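Long-range contact in sulfite dehydrogenase (Paracoccus pantotrophus, PDB 2XTS), which oxidises protein-bound sulfane sulfur at a molybdenum cofactor, within a complex that passes the electrons on to heme: residues F33-L45 and S51-G63. Residues are numbered along the deposited sequence; the frame is centred on the assembly and turned at random.
With HEC (heme c), chain K.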
loop_
_atom_site.group_PDB
_atom_site.type_symbol
_atom_site.label_atom_id
_atom_site.label_comp_id
_atom_site.label_asym_id
_atom_site.label_seq_id
_atom_site.Cartn_x
_atom_site.Cartn_y
_atom_site.Cartn_z
ATOM N N PHE A 33 -17.072 -8.000 -3.445
ATOM C CA PHE A 33 -16.751 -9.018 -4.453
ATOM C C PHE A 33 -15.341 -9.563 -4.344
ATOM O O PHE A 33 -14.993 -10.572 -4.975
ATOM C CB PHE A 33 -16.924 -8.489 -5.890
ATOM C CG PHE A 33 -18.261 -7.891 -6.186
ATOM C CD1 PHE A 33 -19.393 -8.671 -6.225
ATOM C CD2 PHE A 33 -18.364 -6.551 -6.489
ATOM C CE1 PHE A 33 -20.623 -8.097 -6.540
ATOM C CE2 PHE A 33 -19.563 -5.987 -6.800
ATOM C CZ PHE A 33 -20.697 -6.756 -6.823
ATOM N N GLU A 34 -14.505 -8.843 -3.601
ATOM C CA GLU A 34 -13.102 -9.210 -3.398
ATOM C C GLU A 34 -12.852 -9.917 -2.066
ATOM O O GLU A 34 -11.725 -9.982 -1.588
ATOM C CB GLU A 34 -12.220 -7.967 -3.565
ATOM C CG GLU A 34 -12.266 -7.404 -4.997
ATOM C CD GLU A 34 -11.711 -8.369 -6.053
ATOM O OE1 GLU A 34 -10.627 -8.910 -5.814
ATOM O OE2 GLU A 34 -12.355 -8.553 -7.118
ATOM N N SER A 35 -13.890 -10.529 -1.510
ATOM C CA SER A 35 -13.798 -11.112 -0.168
ATOM C C SER A 35 -12.817 -12.256 -0.043
ATOM O O SER A 35 -12.332 -12.513 1.042
ATOM C CB SER A 35 -15.177 -11.557 0.284
ATOM O OG SER A 35 -15.653 -12.622 -0.498
ATOM N N HIS A 36 -12.524 -12.919 -1.154
ATOM C CA HIS A 36 -11.532 -14.015 -1.187
ATOM C C HIS A 36 -10.085 -13.542 -1.032
ATOM O O HIS A 36 -9.186 -14.350 -0.858
ATOM C CB HIS A 36 -11.659 -14.834 -2.499
ATOM C CG HIS A 36 -11.536 -13.996 -3.728
ATOM N ND1 HIS A 36 -12.497 -13.075 -4.086
ATOM C CD2 HIS A 36 -10.525 -13.859 -4.620
ATOM C CE1 HIS A 36 -12.101 -12.439 -5.176
ATOM N NE2 HIS A 36 -10.905 -12.890 -5.516
ATOM N N VAL A 37 -9.839 -12.245 -1.165
ATOM C CA VAL A 37 -8.516 -11.673 -1.005
ATOM C C VAL A 37 -8.343 -11.287 0.461
ATOM O O VAL A 37 -8.594 -10.158 0.856
ATOM C CB VAL A 37 -8.283 -10.500 -1.978
ATOM C CG1 VAL A 37 -6.840 -10.014 -1.898
ATOM C CG2 VAL A 37 -8.598 -10.928 -3.422
ATOM N N LYS A 38 -7.984 -12.274 1.275
ATOM C CA LYS A 38 -7.918 -12.137 2.716
ATOM C C LYS A 38 -6.904 -13.115 3.241
ATOM O O LYS A 38 -6.449 -13.998 2.519
ATOM C CB LYS A 38 -9.285 -12.424 3.331
ATOM C CG LYS A 38 -9.800 -13.837 3.070
ATOM C CD LYS A 38 -11.095 -14.079 3.808
ATOM C CE LYS A 38 -11.742 -15.387 3.380
ATOM N NZ LYS A 38 -12.970 -15.656 4.194
ATOM N N ARG A 39 -6.551 -12.945 4.509
ATOM C CA ARG A 39 -5.681 -13.892 5.174
ATOM C C ARG A 39 -6.438 -15.173 5.427
ATOM O O ARG A 39 -7.613 -15.142 5.784
ATOM C CB ARG A 39 -5.218 -13.376 6.517
ATOM C CG ARG A 39 -4.474 -12.102 6.465
ATOM C CD ARG A 39 -4.856 -11.273 7.723
ATOM N NE ARG A 39 -3.916 -10.233 7.892
ATOM C CZ ARG A 39 -4.042 -9.182 8.682
ATOM N NH1 ARG A 39 -3.016 -8.385 8.708
ATOM N NH2 ARG A 39 -5.141 -8.920 9.403
ATOM N N GLN A 40 -5.757 -16.300 5.253
ATOM C CA GLN A 40 -6.310 -17.610 5.574
ATOM C C GLN A 40 -5.500 -18.224 6.691
ATOM O O GLN A 40 -4.302 -18.011 6.801
ATOM C CB GLN A 40 -6.269 -18.533 4.373
ATOM C CG GLN A 40 -7.140 -18.115 3.191
ATOM C CD GLN A 40 -8.598 -18.455 3.332
ATOM O OE1 GLN A 40 -9.015 -19.124 4.267
ATOM N NE2 GLN A 40 -9.372 -18.014 2.377
ATOM N N TYR A 41 -6.157 -19.091 7.437
ATOM C CA TYR A 41 -5.619 -19.763 8.605
ATOM C C TYR A 41 -5.765 -21.271 8.407
ATOM O O TYR A 41 -6.835 -21.722 7.993
ATOM C CB TYR A 41 -6.402 -19.280 9.825
ATOM C CG TYR A 41 -6.108 -20.009 11.108
ATOM C CD1 TYR A 41 -4.846 -20.010 11.662
ATOM C CD2 TYR A 41 -7.114 -20.654 11.781
ATOM C CE1 TYR A 41 -4.590 -20.671 12.843
ATOM C CE2 TYR A 41 -6.877 -21.299 12.964
ATOM C CZ TYR A 41 -5.615 -21.313 13.487
ATOM O OH TYR A 41 -5.408 -21.974 14.686
ATOM N N VAL A 42 -4.684 -22.012 8.632
ATOM C CA VAL A 42 -4.676 -23.479 8.555
ATOM C C VAL A 42 -4.501 -23.989 9.989
ATOM O O VAL A 42 -3.401 -24.000 10.540
ATOM C CB VAL A 42 -3.533 -24.018 7.644
ATOM C CG1 VAL A 42 -3.583 -25.554 7.565
ATOM C CG2 VAL A 42 -3.579 -23.401 6.253
ATOM N N GLU A 43 -5.589 -24.426 10.597
ATOM C CA GLU A 43 -5.540 -24.717 12.029
ATOM C C GLU A 43 -4.544 -25.831 12.419
ATOM O O GLU A 43 -3.868 -25.747 13.469
ATOM C CB GLU A 43 -6.934 -25.078 12.530
ATOM C CG GLU A 43 -7.021 -25.329 14.051
ATOM C CD GLU A 43 -8.050 -26.383 14.421
ATOM O OE1 GLU A 43 -7.762 -27.210 15.312
ATOM O OE2 GLU A 43 -9.144 -26.390 13.816
ATOM N N TRP A 44 -4.430 -26.869 11.599
ATOM C CA TRP A 44 -3.609 -28.016 11.991
ATOM C C TRP A 44 -2.109 -27.723 12.095
ATOM O O TRP A 44 -1.348 -28.517 12.661
ATOM C CB TRP A 44 -3.861 -29.238 11.097
ATOM C CG TRP A 44 -3.387 -29.178 9.659
ATOM C CD1 TRP A 44 -4.143 -28.863 8.545
ATOM C CD2 TRP A 44 -2.084 -29.508 9.167
ATOM N NE1 TRP A 44 -3.377 -28.963 7.411
ATOM C CE2 TRP A 44 -2.114 -29.366 7.757
ATOM C CE3 TRP A 44 -0.896 -29.922 9.775
ATOM C CZ2 TRP A 44 -0.994 -29.595 6.954
ATOM C CZ3 TRP A 44 0.217 -30.162 8.977
ATOM C CH2 TRP A 44 0.160 -29.992 7.578
ATOM N N LEU A 45 -1.659 -26.575 11.588
ATOM C CA LEU A 45 -0.232 -26.306 11.551
ATOM C C LEU A 45 0.359 -26.041 12.941
ATOM O O LEU A 45 1.562 -26.239 13.136
ATOM C CB LEU A 45 0.075 -25.132 10.612
ATOM C CG LEU A 45 -0.077 -25.363 9.109
ATOM C CD1 LEU A 45 0.269 -24.085 8.347
ATOM C CD2 LEU A 45 0.784 -26.506 8.634
ATOM N N SER A 51 0.030 -18.624 19.019
ATOM C CA SER A 51 1.378 -18.865 18.520
ATOM C C SER A 51 1.258 -19.605 17.200
ATOM O O SER A 51 1.271 -20.819 17.129
ATOM C CB SER A 51 2.300 -19.597 19.512
ATOM O OG SER A 51 3.592 -19.759 18.920
ATOM N N SER A 52 1.101 -18.839 16.142
ATOM C CA SER A 52 0.655 -19.366 14.880
ATOM C C SER A 52 0.927 -18.365 13.771
ATOM O O SER A 52 1.607 -17.349 13.950
ATOM C CB SER A 52 -0.834 -19.743 14.976
ATOM O OG SER A 52 -1.261 -20.512 13.870
ATOM N N ILE A 53 0.388 -18.728 12.614
ATOM C CA ILE A 53 0.694 -18.132 11.330
ATOM C C ILE A 53 -0.612 -18.012 10.551
ATOM O O ILE A 53 -1.480 -18.886 10.630
ATOM C CB ILE A 53 1.676 -19.063 10.557
ATOM C CG1 ILE A 53 2.115 -18.480 9.219
ATOM C CG2 ILE A 53 1.118 -20.505 10.363
ATOM C CD1 ILE A 53 3.000 -17.331 9.354
ATOM N N ASN A 54 -0.732 -16.957 9.741
ATOM C CA ASN A 54 -1.725 -16.947 8.673
ATOM C C ASN A 54 -1.035 -16.552 7.374
ATOM O O ASN A 54 0.186 -16.358 7.372
ATOM C CB ASN A 54 -2.965 -16.127 9.035
ATOM C CG ASN A 54 -2.698 -14.643 9.162
ATOM O OD1 ASN A 54 -1.839 -14.104 8.469
ATOM N ND2 ASN A 54 -3.489 -13.953 9.999
ATOM N N PHE A 55 -1.779 -16.511 6.270
ATOM C CA PHE A 55 -1.154 -16.507 4.960
ATOM C C PHE A 55 -1.675 -15.378 4.081
ATOM O O PHE A 55 -2.882 -15.195 3.962
ATOM C CB PHE A 55 -1.435 -17.853 4.269
ATOM C CG PHE A 55 -0.828 -19.026 4.969
ATOM C CD1 PHE A 55 -1.532 -19.694 5.959
ATOM C CD2 PHE A 55 0.460 -19.431 4.671
ATOM C CE1 PHE A 55 -0.944 -20.742 6.655
ATOM C CE2 PHE A 55 1.028 -20.500 5.341
ATOM C CZ PHE A 55 0.327 -21.143 6.324
ATOM N N THR A 56 -0.758 -14.636 3.471
ATOM C CA THR A 56 -1.110 -13.571 2.535
ATOM C C THR A 56 -1.708 -14.166 1.256
ATOM O O THR A 56 -1.194 -15.156 0.761
ATOM C CB THR A 56 0.170 -12.802 2.110
ATOM O OG1 THR A 56 0.866 -12.349 3.272
ATOM C CG2 THR A 56 -0.130 -11.640 1.186
ATOM N N PRO A 57 -2.776 -13.557 0.710
ATOM C CA PRO A 57 -3.414 -14.068 -0.518
ATOM C C PRO A 57 -2.622 -13.719 -1.772
ATOM O O PRO A 57 -3.155 -13.091 -2.673
ATOM C CB PRO A 57 -4.784 -13.389 -0.502
ATOM C CG PRO A 57 -4.543 -12.110 0.175
ATOM C CD PRO A 57 -3.559 -12.441 1.284
ATOM N N ILE A 58 -1.385 -14.210 -1.851
ATOM C CA ILE A 58 -0.529 -13.894 -2.983
ATOM C C ILE A 58 -1.013 -14.451 -4.319
ATOM O O ILE A 58 -0.544 -14.029 -5.333
ATOM C CB ILE A 58 0.940 -14.298 -2.726
ATOM C CG1 ILE A 58 1.093 -15.805 -2.490
ATOM C CG2 ILE A 58 1.546 -13.464 -1.581
ATOM C CD1 ILE A 58 2.506 -16.301 -2.642
ATOM N N HIS A 59 -1.922 -15.418 -4.333
ATOM C CA HIS A 59 -2.516 -15.865 -5.585
ATOM C C HIS A 59 -3.279 -14.763 -6.295
ATOM O O HIS A 59 -3.372 -14.769 -7.506
ATOM C CB HIS A 59 -3.432 -17.046 -5.315
ATOM C CG HIS A 59 -4.620 -16.707 -4.478
ATOM N ND1 HIS A 59 -4.500 -16.291 -3.173
ATOM C CD2 HIS A 59 -5.949 -16.817 -4.727
ATOM C CE1 HIS A 59 -5.699 -16.094 -2.668
ATOM N NE2 HIS A 59 -6.603 -16.413 -3.586
ATOM N N ALA A 60 -3.878 -13.857 -5.529
ATOM C CA ALA A 60 -4.826 -12.874 -6.070
ATOM C C ALA A 60 -4.231 -11.497 -6.250
ATOM O O ALA A 60 -4.820 -10.665 -6.916
ATOM C CB ALA A 60 -6.060 -12.783 -5.180
ATOM N N LEU A 61 -3.075 -11.257 -5.663
ATOM C CA LEU A 61 -2.426 -9.964 -5.727
ATOM C C LEU A 61 -1.644 -9.800 -7.024
ATOM O O LEU A 61 -1.315 -10.758 -7.684
ATOM C CB LEU A 61 -1.527 -9.752 -4.515
ATOM C CG LEU A 61 -2.201 -9.828 -3.152
ATOM C CD1 LEU A 61 -1.168 -9.770 -2.044
ATOM C CD2 LEU A 61 -3.306 -8.794 -2.922
ATOM N N GLU A 62 -1.323 -8.560 -7.355
ATOM C CA GLU A 62 -0.421 -8.224 -8.456
ATOM C C GLU A 62 0.603 -7.201 -7.963
ATOM O O GLU A 62 0.594 -6.787 -6.793
ATOM C CB GLU A 62 -1.185 -7.733 -9.711
ATOM C CG GLU A 62 -1.218 -8.736 -10.848
ATOM C CD GLU A 62 0.067 -8.883 -11.610
ATOM O OE1 GLU A 62 0.079 -9.704 -12.551
ATOM O OE2 GLU A 62 1.070 -8.212 -11.299
ATOM N N GLY A 63 1.522 -6.832 -8.826
ATOM C CA GLY A 63 2.514 -5.849 -8.448
ATOM C C GLY A 63 3.417 -6.393 -7.367
ATOM O O GLY A 63 3.763 -7.586 -7.387
HETATM FE FE HEC K . 5.195 -23.921 28.034
HETATM C CHA HEC K . 6.840 -23.755 25.068
HETATM C CHB HEC K . 8.156 -24.465 29.630
HETATM C CHC HEC K . 3.605 -23.736 30.983
HETATM C CHD HEC K . 2.231 -24.028 26.430
HETATM N NA HEC K . 7.120 -24.079 27.464
HETATM C C1A HEC K . 7.581 -24.038 26.170
HETATM C C2A HEC K . 9.001 -24.310 26.156
HETATM C C3A HEC K . 9.360 -24.507 27.432
HETATM C C4A HEC K . 8.185 -24.362 28.263
HETATM C CMA HEC K . 10.762 -24.822 27.998
HETATM C CAA HEC K . 9.883 -24.358 24.881
HETATM C CBA HEC K . 9.770 -25.711 24.178
HETATM C CGA HEC K . 10.683 -25.831 22.993
HETATM O O1A HEC K . 10.942 -24.837 22.311
HETATM O O2A HEC K . 11.164 -26.973 22.810
HETATM N NB HEC K . 5.759 -24.021 29.923
HETATM C C1B HEC K . 7.044 -24.234 30.412
HETATM C C2B HEC K . 7.039 -24.031 31.845
HETATM C C3B HEC K . 5.766 -23.860 32.230
HETATM C C4B HEC K . 4.959 -23.822 31.036
HETATM C CMB HEC K . 8.285 -24.263 32.722
HETATM C CAB HEC K . 5.233 -23.602 33.632
HETATM C CBB HEC K . 6.006 -22.420 34.282
HETATM N NC HEC K . 3.251 -23.891 28.588
HETATM C C1C HEC K . 2.806 -23.855 29.874
HETATM C C2C HEC K . 1.365 -23.892 29.869
HETATM C C3C HEC K . 0.978 -23.967 28.589
HETATM C C4C HEC K . 2.167 -24.019 27.782
HETATM C CMC HEC K . 0.480 -23.825 31.132
HETATM C CAC HEC K . -0.403 -24.104 27.947
HETATM C CBC HEC K . -1.535 -23.255 28.402
HETATM N ND HEC K . 4.648 -23.883 26.101
HETATM C C1D HEC K . 3.342 -23.811 25.658
HETATM C C2D HEC K . 3.303 -23.562 24.241
HETATM C C3D HEC K . 4.717 -23.448 23.833
HETATM C C4D HEC K . 5.488 -23.677 25.016
HETATM C CMD HEC K . 2.113 -23.339 23.318
HETATM C CAD HEC K . 5.200 -23.152 22.424
HETATM C CBD HEC K . 5.320 -21.640 22.249
HETATM C CGD HEC K . 5.856 -21.243 20.903
HETATM O O1D HEC K . 6.345 -22.115 20.140
HETATM O O2D HEC K . 5.883 -20.025 20.639
HETATM O O HOH W 1 -2.244 -21.410 9.912
#
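Gln40 and Phe55 pair backbone to backbone: Phe55 N donates to Gln40 O at 3.0 Å, lying in the carbonyl plane, and Gln40 N returns a weak bond to Phe55 O at 3.3 Å. The Phe55 ring swings back beside its own backbone N (chi1 -64°), bringing CD1 within 3.3 Å of Gln40 O at the ring edge. Leu45 and Phe55 approach from opposite directions, Leu45 CD1 in the ring plane 3.6 Å from Phe55 CZ, while Val42 CG2 touches CE1; a flat ring suits a rim shared by methyls and a carbonyl oxygen. This single antiparallel, hydrogen-bonded bridge joins loop 33-45 to the chain carrying strand 52-53, itself antiparallel to strand 74-75; one water extends it, accepting from Val42 N and donating to Ile53 O (2.7 Å). Branched Val37 divides its methyls: CG1 sits 3.7 Å from Pro57 CG, CG2 packs on Ala60 CB. Pro57, its fixed phi suiting an inverse gamma turn, sets CB 3.5 Å from Lys38 O. The Asn54 amide crosses the Arg39 side chain at a slant, ND2 3.8 Å from Arg39 CD. Its two ends serve two chains, and a leucine here would probably leave Glu73 N and Val22 O of the second subunit without these partners. Glu206 salt-bridges Arg39. Ser51 OG, a hydroxyl, donates to heme c O2D and is also hydrogen-bonded to Arg74 NH1.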